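Local coordinates for protein oxalate biosynthetic component 1 (Burkholderia thailandensis, PDB 5IKY) that probably produces oxalate in a quorum sensing-dependent pathway, combining serine hydrolase activity with an additional lyase activity in one chain, at residues N698-N703 and H1062-D1067; V992-D997 and V1056-D1061. One frame throughout, in Å; residues are numbered along the deposited sequence.

Interaction 1: N698-N703 and H1062-D1067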
loop_
_atom_site.group_PDB
_atom_site.type_symbol
_atom_site.label_atom_id
_atom_site.label_comp_id
_atom_site.label_asym_id
_atom_site.label_seq_id
_atom_site.Cartn_x
_atom_site.Cartn_y
_atom_site.Cartn_z
ATOM N N ASN A 698 0.683 3.086 8.084
ATOM C CA ASN A 698 0.756 1.717 8.567
ATOM C C ASN A 698 1.957 1.604 9.506
ATOM O O ASN A 698 2.682 2.579 9.703
ATOM C CB ASN A 698 0.844 0.721 7.409
ATOM C CG ASN A 698 2.044 0.961 6.518
ATOM O OD1 ASN A 698 2.677 2.016 6.572
ATOM N ND2 ASN A 698 2.353 -0.017 5.676
ATOM N N SER A 699 2.165 0.425 10.081
ATOM C CA SER A 699 3.105 0.260 11.188
ATOM C C SER A 699 4.544 0.705 10.899
ATOM O O SER A 699 5.222 1.209 11.793
ATOM C CB SER A 699 3.106 -1.201 11.645
ATOM O OG SER A 699 3.367 -2.076 10.563
ATOM N N ASP A 700 5.010 0.535 9.665
ATOM C CA ASP A 700 6.397 0.873 9.346
ATOM C C ASP A 700 6.523 1.970 8.286
ATOM O O ASP A 700 7.556 2.087 7.620
ATOM C CB ASP A 700 7.154 -0.379 8.895
ATOM C CG ASP A 700 6.724 -0.862 7.528
ATOM O OD1 ASP A 700 5.600 -0.526 7.099
ATOM O OD2 ASP A 700 7.510 -1.580 6.876
ATOM N N TYR A 701 5.464 2.761 8.135
ATOM C CA TYR A 701 5.448 3.909 7.228
ATOM C C TYR A 701 5.686 3.504 5.773
ATOM O O TYR A 701 6.391 4.192 5.035
ATOM C CB TYR A 701 6.485 4.948 7.675
ATOM C CG TYR A 701 6.262 5.417 9.095
ATOM C CD1 TYR A 701 5.424 6.489 9.367
ATOM C CD2 TYR A 701 6.872 4.777 10.167
ATOM C CE1 TYR A 701 5.203 6.915 10.661
ATOM C CE2 TYR A 701 6.658 5.198 11.466
ATOM C CZ TYR A 701 5.823 6.267 11.706
ATOM O OH TYR A 701 5.607 6.695 12.996
ATOM N N SER A 702 5.078 2.390 5.373
ATOM C CA SER A 702 5.168 1.897 4.000
ATOM C C SER A 702 4.010 2.402 3.151
ATOM O O SER A 702 4.072 2.379 1.923
ATOM C CB SER A 702 5.176 0.365 3.973
ATOM O OG SER A 702 6.210 -0.164 4.777
ATOM N N ASN A 703 2.947 2.844 3.812
ATOM C CA ASN A 703 1.711 3.166 3.117
ATOM C C ASN A 703 0.816 4.086 3.941
ATOM O O ASN A 703 1.030 4.265 5.141
ATOM C CB ASN A 703 0.966 1.874 2.768
ATOM C CG ASN A 703 -0.051 2.060 1.659
ATOM O OD1 ASN A 703 0.074 2.958 0.825
ATOM N ND2 ASN A 703 -1.073 1.211 1.649
ATOM N N HIS A 1062 15.130 7.010 5.876
ATOM C CA HIS A 1062 15.167 5.555 5.768
ATOM C C HIS A 1062 14.472 5.075 4.499
ATOM O O HIS A 1062 14.078 3.911 4.403
ATOM C CB HIS A 1062 14.517 4.909 6.993
ATOM C CG HIS A 1062 15.047 5.418 8.297
ATOM N ND1 HIS A 1062 16.205 4.935 8.869
ATOM C CD2 HIS A 1062 14.577 6.365 9.142
ATOM C CE1 HIS A 1062 16.424 5.565 10.009
ATOM N NE2 HIS A 1062 15.451 6.437 10.198
ATOM N N ALA A 1063 14.328 5.985 3.536
ATOM C CA ALA A 1063 13.624 5.721 2.279
ATOM C C ALA A 1063 12.173 5.293 2.514
ATOM O O ALA A 1063 11.575 4.608 1.684
ATOM C CB ALA A 1063 14.367 4.667 1.458
ATOM N N ARG A 1064 11.614 5.702 3.649
ATOM C CA ARG A 1064 10.217 5.431 3.967
ATOM C C ARG A 1064 9.359 6.653 3.650
ATOM O O ARG A 1064 9.763 7.511 2.864
ATOM C CB ARG A 1064 10.070 5.031 5.435
ATOM C CG ARG A 1064 10.599 3.640 5.747
ATOM C CD ARG A 1064 9.864 2.587 4.931
ATOM N NE ARG A 1064 10.321 1.233 5.227
ATOM C CZ ARG A 1064 10.688 0.351 4.303
ATOM N NH1 ARG A 1064 10.654 0.680 3.019
ATOM N NH2 ARG A 1064 11.092 -0.861 4.662
ATOM N N LEU A 1065 8.184 6.737 4.265
ATOM C CA LEU A 1065 7.229 7.784 3.917
ATOM C C LEU A 1065 6.888 8.720 5.078
ATOM O O LEU A 1065 5.995 9.560 4.960
ATOM C CB LEU A 1065 5.944 7.156 3.374
ATOM C CG LEU A 1065 6.083 6.372 2.067
ATOM C CD1 LEU A 1065 4.747 5.759 1.664
ATOM C CD2 LEU A 1065 6.633 7.265 0.963
ATOM N N ASP A 1066 7.599 8.580 6.191
ATOM C CA ASP A 1066 7.375 9.447 7.344
ATOM C C ASP A 1066 7.911 10.851 7.070
ATOM O O ASP A 1066 8.736 11.041 6.172
ATOM C CB ASP A 1066 8.036 8.862 8.595
ATOM C CG ASP A 1066 7.520 9.491 9.878
ATOM O OD1 ASP A 1066 6.752 10.474 9.795
ATOM O OD2 ASP A 1066 7.884 9.004 10.970
ATOM N N ASP A 1067 7.428 11.823 7.844
ATOM C CA ASP A 1067 7.887 13.211 7.768
ATOM C C ASP A 1067 7.705 13.791 6.362
ATOM O O ASP A 1067 8.631 14.358 5.783
ATOM C CB ASP A 1067 9.355 13.307 8.206
ATOM C CG ASP A 1067 9.806 14.736 8.444
ATOM O OD1 ASP A 1067 9.396 15.331 9.463
ATOM O OD2 ASP A 1067 10.581 15.259 7.617
#
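Y701 and D1066 stack across the contact, the tyrosine ring and the aspartate carboxylate lying one above the other with planes only 5° apart. The two side chains run alongside each other in the same direction. D1066 OD2 hangs over CE1 and CZ of one ring face, 3.4 Å from Y701 CE1, while the aspartate CB lies over the CG-CD1 side of the same face as a CH-pi contact, 4.0 Å from the Y701 ring centroid. Setting CG of D1066 anti to its own nitrogen (chi1 -164°) swings the carboxylate outward along the ring instead of past it.

Aliphatic carbons rest against main-chain carbonyl oxygens along the rest of the loop. L1065 reaches with one methyl, CD1, to S702 O at 3.5 Å, and the R1064 chain, bent at chi2, lays its CD against D700 O at 3.6 Å.

Polar bonding between the segments is thin: L1065 N gives a weak, bent hydrogen bond to Y701 O (3.2 Å). The carboxylate of D700 and the guanidinium of R1064 probably attract each other at 4.3 Å (D700 OD2 to R1064 NH2), but the oxygen lies well out of the guanidinium plane and no salt bridge forms. Firmer bonds shape the first loop from within. After the type I turn N698 to Y701, N698 OD1 takes S702 N on an in-plane lone pair at 2.7 Å and N703 N from above the carbonyl plane at 2.9 Å.

This is a surface contact between the cap and the alpha/beta-hydrolase regions. Loop 698-703 joins strands 696-697 and 704-705 and also leans on helix 257-270, where N698 ND2 bonds to L270 O; loop 1062-1067 runs from strand 1049-1054 toward helix 1071-1076.

Interaction 2: V992-D997 and V1056-D1061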
loop_
_atom_site.group_PDB
_atom_site.type_symbol
_atom_site.label_atom_id
_atom_site.label_comp_id
_atom_site.label_asym_id
_atom_site.label_seq_id
_atom_site.Cartn_x
_atom_site.Cartn_y
_atom_site.Cartn_z
ATOM N N VAL A 992 1.625 21.517 -5.563
ATOM C CA VAL A 992 2.514 20.373 -5.405
ATOM C C VAL A 992 2.312 19.716 -4.041
ATOM O O VAL A 992 2.852 20.176 -3.035
ATOM C CB VAL A 992 3.993 20.780 -5.556
ATOM C CG1 VAL A 992 4.887 19.547 -5.523
ATOM C CG2 VAL A 992 4.203 21.571 -6.839
ATOM N N THR A 993 1.530 18.642 -4.008
ATOM C CA THR A 993 1.259 17.942 -2.756
ATOM C C THR A 993 1.608 16.459 -2.870
ATOM O O THR A 993 1.274 15.805 -3.858
ATOM C CB THR A 993 -0.216 18.099 -2.334
ATOM O OG1 THR A 993 -0.527 19.492 -2.195
ATOM C CG2 THR A 993 -0.477 17.396 -1.011
ATOM N N ALA A 994 2.287 15.942 -1.850
ATOM C CA ALA A 994 2.761 14.563 -1.856
ATOM C C ALA A 994 1.738 13.589 -1.272
ATOM O O ALA A 994 0.953 13.942 -0.392
ATOM C CB ALA A 994 4.074 14.460 -1.096
ATOM N N PHE A 995 1.761 12.355 -1.766
ATOM C CA PHE A 995 0.835 11.322 -1.316
ATOM C C PHE A 995 1.066 10.942 0.142
ATOM O O PHE A 995 0.118 10.670 0.877
ATOM C CB PHE A 995 0.956 10.082 -2.201
ATOM C CG PHE A 995 0.253 8.873 -1.653
ATOM C CD1 PHE A 995 -1.131 8.799 -1.654
ATOM C CD2 PHE A 995 0.976 7.804 -1.148
ATOM C CE1 PHE A 995 -1.781 7.684 -1.154
ATOM C CE2 PHE A 995 0.334 6.687 -0.649
ATOM C CZ PHE A 995 -1.047 6.627 -0.651
ATOM N N ASN A 996 2.328 10.924 0.560
ATOM C CA ASN A 996 2.660 10.563 1.932
ATOM C C ASN A 996 2.592 11.759 2.872
ATOM O O ASN A 996 2.917 11.649 4.055
ATOM C CB ASN A 996 4.048 9.927 1.999
ATOM C CG ASN A 996 5.101 10.767 1.315
ATOM O OD1 ASN A 996 4.853 11.353 0.262
ATOM N ND2 ASN A 996 6.284 10.837 1.914
ATOM N N ASP A 997 2.179 12.906 2.343
ATOM C CA ASP A 997 1.935 14.070 3.182
ATOM C C ASP A 997 0.583 13.893 3.860
ATOM O O ASP A 997 -0.425 14.443 3.414
ATOM C CB ASP A 997 1.974 15.362 2.363
ATOM C CG ASP A 997 2.046 16.602 3.231
ATOM O OD1 ASP A 997 1.749 16.510 4.441
ATOM O OD2 ASP A 997 2.390 17.679 2.698
ATOM N N VAL A 1056 3.283 12.640 -6.789
ATOM C CA VAL A 1056 4.320 13.207 -5.942
ATOM C C VAL A 1056 4.367 12.486 -4.600
ATOM O O VAL A 1056 3.332 12.240 -3.980
ATOM C CB VAL A 1056 4.099 14.716 -5.701
ATOM C CG1 VAL A 1056 5.209 15.291 -4.832
ATOM C CG2 VAL A 1056 4.016 15.462 -7.024
ATOM N N PHE A 1057 5.571 12.131 -4.166
ATOM C CA PHE A 1057 5.772 11.615 -2.818
ATOM C C PHE A 1057 7.171 11.981 -2.338
ATOM O O PHE A 1057 8.044 12.305 -3.142
ATOM C CB PHE A 1057 5.548 10.099 -2.762
ATOM C CG PHE A 1057 6.547 9.300 -3.552
ATOM C CD1 PHE A 1057 6.330 9.023 -4.892
ATOM C CD2 PHE A 1057 7.694 8.807 -2.948
ATOM C CE1 PHE A 1057 7.244 8.282 -5.617
ATOM C CE2 PHE A 1057 8.612 8.068 -3.669
ATOM C CZ PHE A 1057 8.387 7.806 -5.005
ATOM N N LEU A 1058 7.378 11.939 -1.027
ATOM C CA LEU A 1058 8.650 12.346 -0.448
ATOM C C LEU A 1058 9.259 11.232 0.392
ATOM O O LEU A 1058 8.603 10.676 1.273
ATOM C CB LEU A 1058 8.471 13.602 0.408
ATOM C CG LEU A 1058 7.761 14.784 -0.255
ATOM C CD1 LEU A 1058 7.642 15.949 0.716
ATOM C CD2 LEU A 1058 8.487 15.207 -1.524
ATOM N N LEU A 1059 10.518 10.913 0.116
ATOM C CA LEU A 1059 11.232 9.902 0.883
ATOM C C LEU A 1059 11.827 10.507 2.147
ATOM O O LEU A 1059 12.216 11.675 2.162
ATOM C CB LEU A 1059 12.335 9.262 0.038
ATOM C CG LEU A 1059 11.879 8.351 -1.106
ATOM C CD1 LEU A 1059 13.077 7.693 -1.776
ATOM C CD2 LEU A 1059 10.895 7.303 -0.602
ATOM N N ASP A 1060 11.888 9.711 3.211
ATOM C CA ASP A 1060 12.546 10.144 4.437
ATOM C C ASP A 1060 13.979 9.614 4.454
ATOM O O ASP A 1060 14.474 9.128 3.437
ATOM C CB ASP A 1060 11.762 9.681 5.673
ATOM C CG ASP A 1060 11.927 8.197 5.962
ATOM O OD1 ASP A 1060 12.265 7.436 5.034
ATOM O OD2 ASP A 1060 11.705 7.789 7.121
ATOM N N ASP A 1061 14.636 9.697 5.605
ATOM C CA ASP A 1061 16.027 9.268 5.714
ATOM C C ASP A 1061 16.185 7.755 5.563
ATOM O O ASP A 1061 17.244 7.272 5.163
ATOM C CB ASP A 1061 16.619 9.728 7.047
ATOM C CG ASP A 1061 16.630 11.238 7.189
ATOM O OD1 ASP A 1061 16.508 11.934 6.159
ATOM O OD2 ASP A 1061 16.762 11.730 8.331
#
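N996 grips the backbone of L1058 with its amide: OD1 accepts L1058 N at 2.9 Å in a fairly straight bond (159°), and ND2 faces L1058 O, though the 2.4 Å modelled between those two atoms is too short to trust in detail. With CG tucked between backbone N and carbonyl carbon (chi1 51°), the amide lies along the main chain of the other segment. Beside it F995 N bonds to V1056 O at 2.7 Å, and that same oxygen receives a CA-H...O contact from A994 CA. A994, F995 and N996 belong to a type I turn that ends at D997, closing the loop at the C-terminal end of strand 988-992 in an alpha/beta-hydrolase sheet, next to parallel strand 1049-1054. D997 then N-caps helix 998-1002 and bonds to H1069 ND1, a pairing consistent with the acid and histidine of a hydrolase triad. A994 CB lies between V1056 CG1 (4.0 Å) and L1058 CG (3.8 Å). The fit slackens at V992, whose CG1 comes no closer than 4.3 Å to V1056 CG1. Beyond L1058 the second segment draws off altogether, reaching solvent at D1061.

All touching residues of interaction 2 are buried, whereas interaction 1 lies at the surface. Both draw on the single loop between strand 1049-1054 and helix 1071-1076: its first part meets the turn after strand 988-992, within the hydrolase region, and its second part turns to the cap. Inside, direct amide and main-chain bonds combine with aliphatic side chains; outside, a stacked carboxylate, aliphatic chain and loosely paired charges do most of the work around one weak bond. The two are continuous. L1065 O receives a weak hydrogen bond from N996 ND2, D1060 OD1 accepts R1064 N, and L1065 CD2 packs near L1058 O.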